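Local structure of putative sulfatase yidJ (Bacteroides fragilis, 2QZU) at residues D57-E62 / T306-T311; L365-M368 / E374-E377; P400-K405 / E470-P475; G430-V435 / D474-Y479. The protein probably hydrolyses sulfate esters, as a metal-dependent, arylsulfatase-like hydrolase of the sulfatase family. One frame throughout, in Å; residues are numbered along the deposited sequence.

Contact 1 of 4, residues D57-E62 / T306-T311; sequences DKLASE and TIVVFT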
# COMPACT_ATOMS: atom_id res chain seq x y z
N ASP A 57 -11.20 -21.49 -18.81
CA ASP A 57 -11.70 -22.86 -18.84
C ASP A 57 -12.18 -23.17 -20.26
O ASP A 57 -11.95 -24.25 -20.79
CB ASP A 57 -12.88 -23.06 -17.87
CG ASP A 57 -12.47 -23.01 -16.42
OD1 ASP A 57 -11.25 -22.97 -16.13
OD2 ASP A 57 -13.37 -23.03 -15.55
N LYS A 58 -12.87 -22.20 -20.86
CA LYS A 58 -13.38 -22.35 -22.22
C LYS A 58 -12.22 -22.47 -23.21
O LYS A 58 -12.23 -23.32 -24.09
CB LYS A 58 -14.27 -21.15 -22.58
CG LYS A 58 -14.85 -21.18 -23.99
CD LYS A 58 -15.78 -22.37 -24.20
CE LYS A 58 -16.38 -22.35 -25.60
NZ LYS A 58 -17.27 -23.52 -25.84
N LEU A 59 -11.21 -21.62 -23.04
CA LEU A 59 -10.04 -21.64 -23.91
C LEU A 59 -9.38 -23.01 -23.82
O LEU A 59 -9.00 -23.60 -24.83
CB LEU A 59 -9.05 -20.56 -23.48
CG LEU A 59 -7.80 -20.41 -24.34
CD1 LEU A 59 -8.19 -19.97 -25.74
CD2 LEU A 59 -6.87 -19.39 -23.69
N ALA A 60 -9.25 -23.52 -22.60
CA ALA A 60 -8.63 -24.82 -22.37
C ALA A 60 -9.41 -25.93 -23.06
O ALA A 60 -8.82 -26.85 -23.63
CB ALA A 60 -8.55 -25.10 -20.88
N SER A 61 -10.73 -25.84 -23.02
CA SER A 61 -11.59 -26.86 -23.63
C SER A 61 -11.45 -26.87 -25.15
O SER A 61 -11.77 -27.87 -25.80
CB SER A 61 -13.05 -26.62 -23.26
OG SER A 61 -13.57 -25.51 -23.97
N GLU A 62 -10.99 -25.76 -25.71
CA GLU A 62 -10.81 -25.67 -27.16
C GLU A 62 -9.36 -25.94 -27.54
O GLU A 62 -9.00 -25.87 -28.72
CB GLU A 62 -11.24 -24.29 -27.65
CG GLU A 62 -12.68 -23.94 -27.34
CD GLU A 62 -13.13 -22.65 -28.01
OE1 GLU A 62 -13.25 -22.63 -29.25
OE2 GLU A 62 -13.35 -21.65 -27.28
N THR A 306 -4.85 -19.22 -35.41
CA THR A 306 -4.00 -18.41 -34.55
C THR A 306 -3.64 -19.27 -33.35
O THR A 306 -4.49 -19.96 -32.80
CB THR A 306 -4.73 -17.16 -34.04
OG1 THR A 306 -4.99 -16.27 -35.13
CG2 THR A 306 -3.87 -16.44 -32.99
N ILE A 307 -2.37 -19.24 -32.97
CA ILE A 307 -1.96 -19.98 -31.79
C ILE A 307 -2.16 -19.01 -30.64
O ILE A 307 -1.56 -17.93 -30.63
CB ILE A 307 -0.47 -20.37 -31.85
CG1 ILE A 307 -0.23 -21.35 -33.01
CG2 ILE A 307 -0.04 -20.99 -30.52
CD1 ILE A 307 1.23 -21.61 -33.30
N VAL A 308 -3.03 -19.36 -29.71
CA VAL A 308 -3.29 -18.51 -28.55
C VAL A 308 -2.66 -19.20 -27.35
O VAL A 308 -2.89 -20.39 -27.11
CB VAL A 308 -4.80 -18.32 -28.29
CG1 VAL A 308 -5.02 -17.49 -27.02
CG2 VAL A 308 -5.44 -17.64 -29.49
N VAL A 309 -1.84 -18.46 -26.62
CA VAL A 309 -1.16 -18.99 -25.44
C VAL A 309 -1.49 -18.15 -24.22
O VAL A 309 -1.48 -16.92 -24.30
CB VAL A 309 0.38 -18.95 -25.61
CG1 VAL A 309 1.05 -19.53 -24.37
CG2 VAL A 309 0.81 -19.68 -26.86
N PHE A 310 -1.83 -18.81 -23.11
CA PHE A 310 -2.06 -18.08 -21.86
C PHE A 310 -1.08 -18.69 -20.86
O PHE A 310 -1.14 -19.88 -20.58
CB PHE A 310 -3.47 -18.23 -21.29
CG PHE A 310 -3.66 -17.47 -20.00
CD1 PHE A 310 -3.80 -16.09 -20.01
CD2 PHE A 310 -3.59 -18.12 -18.77
CE1 PHE A 310 -3.87 -15.36 -18.82
CE2 PHE A 310 -3.66 -17.40 -17.57
CZ PHE A 310 -3.79 -16.02 -17.60
N THR A 311 -0.18 -17.87 -20.33
CA THR A 311 0.80 -18.37 -19.39
C THR A 311 1.22 -17.28 -18.40
O THR A 311 0.57 -16.23 -18.31
CB THR A 311 2.03 -18.92 -20.17
OG1 THR A 311 2.92 -19.60 -19.27
CG2 THR A 311 2.77 -17.79 -20.86
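Leu59 reaches across from helix 54-61 and sets its two methyls on two side chains of strand 306-311, Val308 and Phe310. The leucine gives up the most surface here and works as a fork. Its CD1 meets Val308 CG1 at 4.2 Å, while its CD2 comes to Phe310 CB at 4.3 Å. That reach depends on the first torsion: with chi1 at -177°, CG lies opposite the backbone N and the isobutyl end extends toward the sheet. Alternation along the strand supplies the receiving surface. Val308 and Phe310 are two residues apart and start out on the same face, whereas Val309 between them turns its side chain to the other. Phe310 offers only its CB, because its ring runs on away from the helix and meets Tyr38 edge-to-face. The contact is thus wholly apolar, buried and modest in area, held by methyl-to-methyl and methyl-to-methylene touches with no polar bond between the two segments. Ile294 of helix 267-299 touches both Leu59 and Val308, and Ile339 and Ser341 of strand 338-341 also touch the leucine. Strand 306-311 itself runs between its parallel neighbour 29-35 and the antiparallel 338-341, with helix 54-61 packed over this face of the mixed sheet.

Contact 2 of 4, residues L365-M368 / E374-E377; sequences LLSM and EIPE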
# COMPACT_ATOMS: atom_id res chain seq x y z
N LEU A 365 7.23 -22.54 -30.19
CA LEU A 365 6.28 -21.80 -31.02
C LEU A 365 6.81 -21.59 -32.44
O LEU A 365 6.09 -21.79 -33.41
CB LEU A 365 5.94 -20.45 -30.38
CG LEU A 365 5.10 -20.52 -29.10
CD1 LEU A 365 5.06 -19.14 -28.43
CD2 LEU A 365 3.69 -20.99 -29.44
N LEU A 366 8.07 -21.19 -32.56
CA LEU A 366 8.65 -20.95 -33.88
C LEU A 366 8.57 -22.18 -34.77
O LEU A 366 8.23 -22.07 -35.95
CB LEU A 366 10.11 -20.50 -33.74
CG LEU A 366 10.45 -19.06 -34.16
CD1 LEU A 366 9.33 -18.11 -33.78
CD2 LEU A 366 11.77 -18.65 -33.51
N SER A 367 8.88 -23.36 -34.22
CA SER A 367 8.81 -24.59 -35.01
C SER A 367 7.35 -24.90 -35.35
O SER A 367 7.04 -25.30 -36.46
CB SER A 367 9.43 -25.76 -34.24
OG SER A 367 10.85 -25.65 -34.19
N MSE A 368 6.45 -24.71 -34.38
CA MSE A 368 5.03 -24.97 -34.62
C MSE A 368 4.51 -24.06 -35.73
O MSE A 368 3.63 -24.45 -36.50
CB MSE A 368 4.21 -24.70 -33.35
CG MSE A 368 4.35 -25.74 -32.25
SE MSE A 368 3.40 -25.15 -30.65
CE MSE A 368 1.59 -25.38 -31.29
N GLU A 374 14.66 -21.03 -38.62
CA GLU A 374 15.02 -19.68 -38.17
C GLU A 374 15.45 -19.58 -36.71
O GLU A 374 15.82 -18.51 -36.25
CB GLU A 374 13.86 -18.70 -38.41
CG GLU A 374 13.34 -18.65 -39.84
CD GLU A 374 14.42 -18.35 -40.86
OE1 GLU A 374 15.20 -17.40 -40.64
OE2 GLU A 374 14.49 -19.06 -41.88
N ILE A 375 15.38 -20.69 -35.97
CA ILE A 375 15.79 -20.67 -34.57
C ILE A 375 17.31 -20.53 -34.53
O ILE A 375 18.03 -21.34 -35.12
CB ILE A 375 15.37 -21.98 -33.85
CG1 ILE A 375 13.85 -22.13 -33.89
CG2 ILE A 375 15.85 -21.96 -32.41
CD1 ILE A 375 13.35 -23.46 -33.36
N PRO A 376 17.82 -19.49 -33.85
CA PRO A 376 19.27 -19.28 -33.77
C PRO A 376 19.98 -20.44 -33.10
O PRO A 376 19.39 -21.17 -32.30
CB PRO A 376 19.39 -17.99 -32.95
CG PRO A 376 18.11 -17.28 -33.24
CD PRO A 376 17.10 -18.39 -33.19
N GLU A 377 21.26 -20.61 -33.43
CA GLU A 377 22.06 -21.68 -32.84
C GLU A 377 22.30 -21.34 -31.37
O GLU A 377 22.67 -22.21 -30.57
CB GLU A 377 23.40 -21.78 -33.58
CG GLU A 377 24.37 -22.80 -32.99
CD GLU A 377 23.82 -24.21 -33.02
OE1 GLU A 377 23.51 -24.72 -34.12
OE2 GLU A 377 23.70 -24.82 -31.93
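Ile375 pushes its longer branch toward the last turn of helix 361-368 and touches two consecutive residues there, Leu366 and Ser367. The leucine and isoleucine side chains come from opposing directions and pass alongside each other instead of meeting end on. The overlap is centred on Ile375 CG1, which lies 4.1 Å from Leu366 CD2 and equally near Leu366 CB, so that the methylene sits against the flank of the leucine. Two torsions of the isoleucine carry its end onward. CG1 stands opposite the carbonyl carbon (chi1 -61°), and chi2, at 173°, stretches CD1 out toward the helix. That methyl ends 3.4 Å from Ser367 OG, an apolar touch on a polar atom whose hydrogen-bonding needs are met elsewhere, chiefly by Asp383 OD2. Leu366 has an unusual first torsion of -113°, away from the staggered values, which suggests some compromise in fitting its branches among their neighbours. Ile375 also leans on Pro363, about one turn back from Leu366 and Ser367 in helix 361-368. The pattern is that of a chain that leaves a helix, reverses within five residues and packs back against its side. The helix lies against the central mixed sheet of the alkaline-phosphatase-like alpha/beta fold of sulfatases, and the returning loop covers Leu366 together with Trp116, Val119 and Leu120 of helix 116-122.

Contact 3 of 4, residues P400-K405 / E470-P475; sequences PYYFVK and EKTNDP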
# COMPACT_ATOMS: atom_id res chain seq x y z
N PRO A 400 15.39 -27.36 -15.48
CA PRO A 400 16.31 -26.79 -14.49
C PRO A 400 15.64 -25.77 -13.56
O PRO A 400 14.51 -25.34 -13.79
CB PRO A 400 17.37 -26.13 -15.36
CG PRO A 400 16.55 -25.62 -16.52
CD PRO A 400 15.64 -26.79 -16.82
N TYR A 401 16.36 -25.40 -12.50
CA TYR A 401 15.91 -24.38 -11.55
C TYR A 401 17.08 -23.43 -11.37
O TYR A 401 18.23 -23.87 -11.30
CB TYR A 401 15.55 -24.97 -10.18
CG TYR A 401 15.40 -23.89 -9.14
CD1 TYR A 401 14.35 -22.97 -9.19
CD2 TYR A 401 16.36 -23.72 -8.14
CE1 TYR A 401 14.26 -21.91 -8.29
CE2 TYR A 401 16.29 -22.66 -7.24
CZ TYR A 401 15.24 -21.76 -7.32
OH TYR A 401 15.16 -20.70 -6.43
N TYR A 402 16.80 -22.14 -11.27
CA TYR A 402 17.86 -21.15 -11.11
C TYR A 402 17.63 -20.03 -10.11
O TYR A 402 16.50 -19.59 -9.88
CB TYR A 402 18.11 -20.42 -12.44
CG TYR A 402 18.65 -21.25 -13.57
CD1 TYR A 402 20.03 -21.44 -13.72
CD2 TYR A 402 17.79 -21.86 -14.48
CE1 TYR A 402 20.53 -22.21 -14.75
CE2 TYR A 402 18.28 -22.64 -15.52
CZ TYR A 402 19.65 -22.81 -15.64
OH TYR A 402 20.15 -23.60 -16.65
N PHE A 403 18.74 -19.58 -9.54
CA PHE A 403 18.80 -18.41 -8.69
C PHE A 403 20.25 -17.98 -8.87
O PHE A 403 21.17 -18.72 -8.52
CB PHE A 403 18.56 -18.61 -7.20
CG PHE A 403 18.81 -17.35 -6.42
CD1 PHE A 403 17.99 -16.24 -6.62
CD2 PHE A 403 19.95 -17.21 -5.63
CE1 PHE A 403 18.31 -15.00 -6.04
CE2 PHE A 403 20.27 -15.98 -5.05
CZ PHE A 403 19.45 -14.88 -5.26
N VAL A 404 20.44 -16.80 -9.46
CA VAL A 404 21.77 -16.28 -9.70
C VAL A 404 21.93 -14.96 -8.96
O VAL A 404 21.11 -14.05 -9.12
CB VAL A 404 22.02 -16.02 -11.21
CG1 VAL A 404 23.44 -15.51 -11.43
CG2 VAL A 404 21.78 -17.30 -12.00
N LYS A 405 22.98 -14.84 -8.14
CA LYS A 405 23.21 -13.59 -7.43
C LYS A 405 23.79 -12.68 -8.50
O LYS A 405 24.88 -12.94 -9.02
CB LYS A 405 24.21 -13.80 -6.28
CG LYS A 405 24.33 -12.60 -5.36
CD LYS A 405 25.14 -12.91 -4.12
CE LYS A 405 25.27 -11.69 -3.22
NZ LYS A 405 25.99 -12.01 -1.95
N GLU A 470 27.12 -28.02 -17.70
CA GLU A 470 28.20 -28.01 -18.69
C GLU A 470 27.61 -27.80 -20.10
O GLU A 470 28.16 -27.05 -20.91
CB GLU A 470 28.98 -29.33 -18.63
CG GLU A 470 29.72 -29.54 -17.31
CD GLU A 470 30.46 -30.86 -17.22
OE1 GLU A 470 29.82 -31.92 -17.41
OE2 GLU A 470 31.68 -30.85 -16.95
N LYS A 471 26.49 -28.46 -20.36
CA LYS A 471 25.81 -28.36 -21.65
C LYS A 471 25.37 -26.94 -21.95
O LYS A 471 25.40 -26.50 -23.10
CB LYS A 471 24.60 -29.29 -21.66
CG LYS A 471 23.83 -29.35 -22.97
CD LYS A 471 22.72 -30.39 -22.88
CE LYS A 471 21.95 -30.54 -24.19
NZ LYS A 471 21.18 -29.32 -24.54
N THR A 472 24.96 -26.22 -20.91
CA THR A 472 24.49 -24.84 -21.06
C THR A 472 25.56 -23.77 -20.84
O THR A 472 25.25 -22.59 -20.74
CB THR A 472 23.28 -24.58 -20.12
OG1 THR A 472 23.64 -24.92 -18.77
CG2 THR A 472 22.08 -25.42 -20.53
N ASN A 473 26.83 -24.19 -20.78
CA ASN A 473 27.94 -23.26 -20.61
C ASN A 473 27.74 -22.36 -19.39
O ASN A 473 27.85 -21.13 -19.47
CB ASN A 473 28.09 -22.40 -21.87
CG ASN A 473 29.41 -21.63 -21.92
OD1 ASN A 473 29.63 -20.82 -22.82
ND2 ASN A 473 30.29 -21.88 -20.96
N ASP A 474 27.44 -22.99 -18.25
CA ASP A 474 27.20 -22.29 -16.99
C ASP A 474 28.38 -22.59 -16.07
O ASP A 474 28.59 -23.74 -15.68
CB ASP A 474 25.89 -22.80 -16.39
CG ASP A 474 25.41 -21.97 -15.21
OD1 ASP A 474 24.19 -22.04 -14.91
OD2 ASP A 474 26.22 -21.26 -14.59
N PRO A 475 29.17 -21.57 -15.71
CA PRO A 475 30.33 -21.74 -14.83
C PRO A 475 30.06 -22.46 -13.50
O PRO A 475 30.97 -23.01 -12.90
CB PRO A 475 30.81 -20.30 -14.61
CG PRO A 475 30.49 -19.65 -15.91
CD PRO A 475 29.09 -20.17 -16.20
O HOH W 1 22.65 -23.11 -17.01
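Tyr402 and Asp474 form the close part of this contact, the carboxylate lying at the rim of the phenol ring. Asp474 OD1 is 3.7 Å from Tyr402 CE1 and in the plane of the ring, and the two flat groups are only 14° from coplanar. The oxygen therefore faces the C-H edge and not the pi cloud, an electrostatically reasonable placement for an anion. With CG of Asp474 opposite its backbone N (chi1 -169°), the carboxylate extends toward the strand and alongside the tyrosine.

Thr472 approaches the tyrosine less closely: its OG1 stays 4.3 Å from Tyr402 OH, too far for direct bonding. One water fills the role of go-between. It lies in the ring plane, 2.6 Å from Tyr402 OH, and donates to Thr472 OG1 at 2.7 Å and to Asp474 OD1 at 2.8 Å. The surrounding loop positions these groups. Asn473, with positive phi, is the C-prime residue of a Schellman motif ending helix 455-471. Asn473, Glu470 and Lys471 are exposed, whereas Thr472 and Asp474 start toward the strand.

Each polar end has a further partner: Trp468 NE1 bonds to Tyr402 OH, Trp468 O to Thr472 OG1, and Arg414 makes a salt bridge to Asp474 OD1. The chemistry implies a buried polar network in which a water supplements the direct Tyr402-Trp468 bond, linking the phenol to Thr472 and Asp474, and in which the arginine probably stabilises the carboxylate as an anion.

Contact 4 of 4, residues G430-V435 / D474-Y479; sequences GKIDNV and DPFAQY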
# COMPACT_ATOMS: atom_id res chain seq x y z
N GLY A 430 31.42 -20.26 -5.02
CA GLY A 430 31.93 -21.46 -5.67
C GLY A 430 32.01 -22.74 -4.86
O GLY A 430 32.55 -23.74 -5.35
N LYS A 431 31.47 -22.74 -3.65
CA LYS A 431 31.50 -23.93 -2.80
C LYS A 431 30.09 -24.37 -2.41
O LYS A 431 29.34 -23.58 -1.83
CB LYS A 431 32.34 -23.65 -1.56
CG LYS A 431 33.75 -23.17 -1.89
CD LYS A 431 34.31 -22.22 -0.84
CE LYS A 431 34.72 -22.95 0.42
NZ LYS A 431 35.86 -23.88 0.17
N ILE A 432 29.74 -25.62 -2.71
CA ILE A 432 28.40 -26.13 -2.38
C ILE A 432 28.13 -25.96 -0.89
O ILE A 432 28.86 -26.48 -0.04
CB ILE A 432 28.24 -27.61 -2.79
CG1 ILE A 432 28.49 -27.76 -4.30
CG2 ILE A 432 26.84 -28.09 -2.47
CD1 ILE A 432 27.54 -26.95 -5.18
N ASP A 433 27.04 -25.25 -0.61
CA ASP A 433 26.61 -24.86 0.72
C ASP A 433 25.42 -25.63 1.31
O ASP A 433 25.26 -25.70 2.53
CB ASP A 433 26.22 -23.38 0.65
CG ASP A 433 26.59 -22.62 1.89
OD1 ASP A 433 26.39 -23.14 3.01
OD2 ASP A 433 27.07 -21.48 1.73
N ASN A 434 24.57 -26.18 0.45
CA ASN A 434 23.38 -26.88 0.91
C ASN A 434 22.87 -27.79 -0.19
O ASN A 434 23.11 -27.53 -1.37
CB ASN A 434 22.31 -25.83 1.26
CG ASN A 434 21.19 -26.39 2.13
OD1 ASN A 434 20.19 -25.71 2.38
ND2 ASN A 434 21.35 -27.61 2.61
N VAL A 435 22.19 -28.86 0.19
CA VAL A 435 21.62 -29.81 -0.76
C VAL A 435 20.17 -30.03 -0.35
O VAL A 435 19.87 -30.32 0.80
CB VAL A 435 22.37 -31.16 -0.74
CG1 VAL A 435 21.76 -32.11 -1.76
CG2 VAL A 435 23.84 -30.95 -1.05
N ASP A 474 27.44 -22.99 -18.25
CA ASP A 474 27.20 -22.29 -16.99
C ASP A 474 28.38 -22.59 -16.07
O ASP A 474 28.59 -23.74 -15.68
CB ASP A 474 25.89 -22.80 -16.39
CG ASP A 474 25.41 -21.97 -15.21
OD1 ASP A 474 24.19 -22.04 -14.91
OD2 ASP A 474 26.22 -21.26 -14.59
N PRO A 475 29.17 -21.57 -15.71
CA PRO A 475 30.33 -21.74 -14.83
C PRO A 475 30.06 -22.46 -13.50
O PRO A 475 30.97 -23.01 -12.90
CB PRO A 475 30.81 -20.30 -14.61
CG PRO A 475 30.49 -19.65 -15.91
CD PRO A 475 29.09 -20.17 -16.20
N PHE A 476 28.80 -22.46 -13.07
CA PHE A 476 28.40 -23.11 -11.81
C PHE A 476 28.72 -24.61 -11.86
O PHE A 476 28.90 -25.26 -10.83
CB PHE A 476 26.90 -22.87 -11.58
CG PHE A 476 26.44 -23.10 -10.17
CD1 PHE A 476 26.29 -24.39 -9.66
CD2 PHE A 476 26.08 -22.02 -9.36
CE1 PHE A 476 25.79 -24.60 -8.38
CE2 PHE A 476 25.58 -22.22 -8.08
CZ PHE A 476 25.44 -23.50 -7.58
N ALA A 477 28.81 -25.16 -13.07
CA ALA A 477 29.11 -26.58 -13.25
C ALA A 477 30.40 -26.99 -12.55
O ALA A 477 30.52 -28.10 -12.03
CB ALA A 477 29.21 -26.91 -14.74
N GLN A 478 31.38 -26.08 -12.54
CA GLN A 478 32.68 -26.35 -11.92
C GLN A 478 32.65 -26.52 -10.40
O GLN A 478 33.61 -27.03 -9.82
CB GLN A 478 33.66 -25.25 -12.29
CG GLN A 478 34.05 -25.24 -13.76
CD GLN A 478 34.95 -26.41 -14.12
OE1 GLN A 478 36.08 -26.50 -13.65
NE2 GLN A 478 34.44 -27.32 -14.94
N TYR A 479 31.56 -26.11 -9.76
CA TYR A 479 31.45 -26.21 -8.31
C TYR A 479 31.03 -27.59 -7.83
O TYR A 479 31.26 -27.96 -6.68
CB TYR A 479 30.47 -25.17 -7.75
CG TYR A 479 30.61 -23.77 -8.32
CD1 TYR A 479 31.84 -23.29 -8.79
CD2 TYR A 479 29.51 -22.92 -8.37
CE1 TYR A 479 31.95 -21.99 -9.31
CE2 TYR A 479 29.61 -21.63 -8.89
CZ TYR A 479 30.83 -21.17 -9.36
OH TYR A 479 30.90 -19.92 -9.92
O HOH W 2 31.79 -27.38 -3.82
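Gly430 lies flat against the phenol ring of Tyr479, its CA 3.5 Å from the ring centroid and 8° off the normal, a CH-pi contact over the face. The glycine carbonyl follows the same surface, with Gly430 O 3.5 Å from Tyr479 CB. Beside it, Ile432 CG1 packs 3.7 Å from Tyr479 O, and the CD1 methyl of Ile432 reaches Phe476 CE1 obliquely at 4.3 Å. A water joins the two backbones, accepting from Ile432 N at 2.9 Å and donating to Tyr479 O.

The second shell fixes the tyrosine. Its other face rests on Phe476 CA and Pro475 O, so the ring is sandwiched between its own 3-10 segment and Gly430. Tyr479 CD2 in turn stands over the centre of the Phe476 ring. Further out, Asp474 OD2 accepts from Phe476 N in an Asx turn, a nearly straight bond (167°) that enters from above the carboxylate plane. On the strand side, Asp433 and Asn434 both face His426 in a classic beta bulge.

Phe476 also packs on Val425 and Ala427 of strand 421-428. The segment following helix 455-471 thus covers the end of the last two strands of the C-terminal four-stranded antiparallel sheet, a subdomain found in sulfatases.

In the fold
Contacts 1 and 2 belong to the large mixed-sheet part of the fold, and contacts 3 and 4 to the smaller four-stranded sheet. The first two touch across strand 306-311, where Ile307 CG2 meets Leu365 CD2 at 3.9 Å, although their centres are 21 Å apart. Contacts 3 and 4 have centres 10 Å apart and share Asp474 and Pro475; chain 470-479 reaches one outermost strand through Thr472 and Asp474, the other through Phe476 and Tyr479. The nearest atoms of contacts 2 and 3 remain about 9 Å apart. Strand 399-404 bonds to Ser72 and Tyr73, shortly before Ser76, the predicted 3-oxoalanine position, unmodified here; in sulfatases this is the catalytic formylglycine, so the active site probably lies nearby.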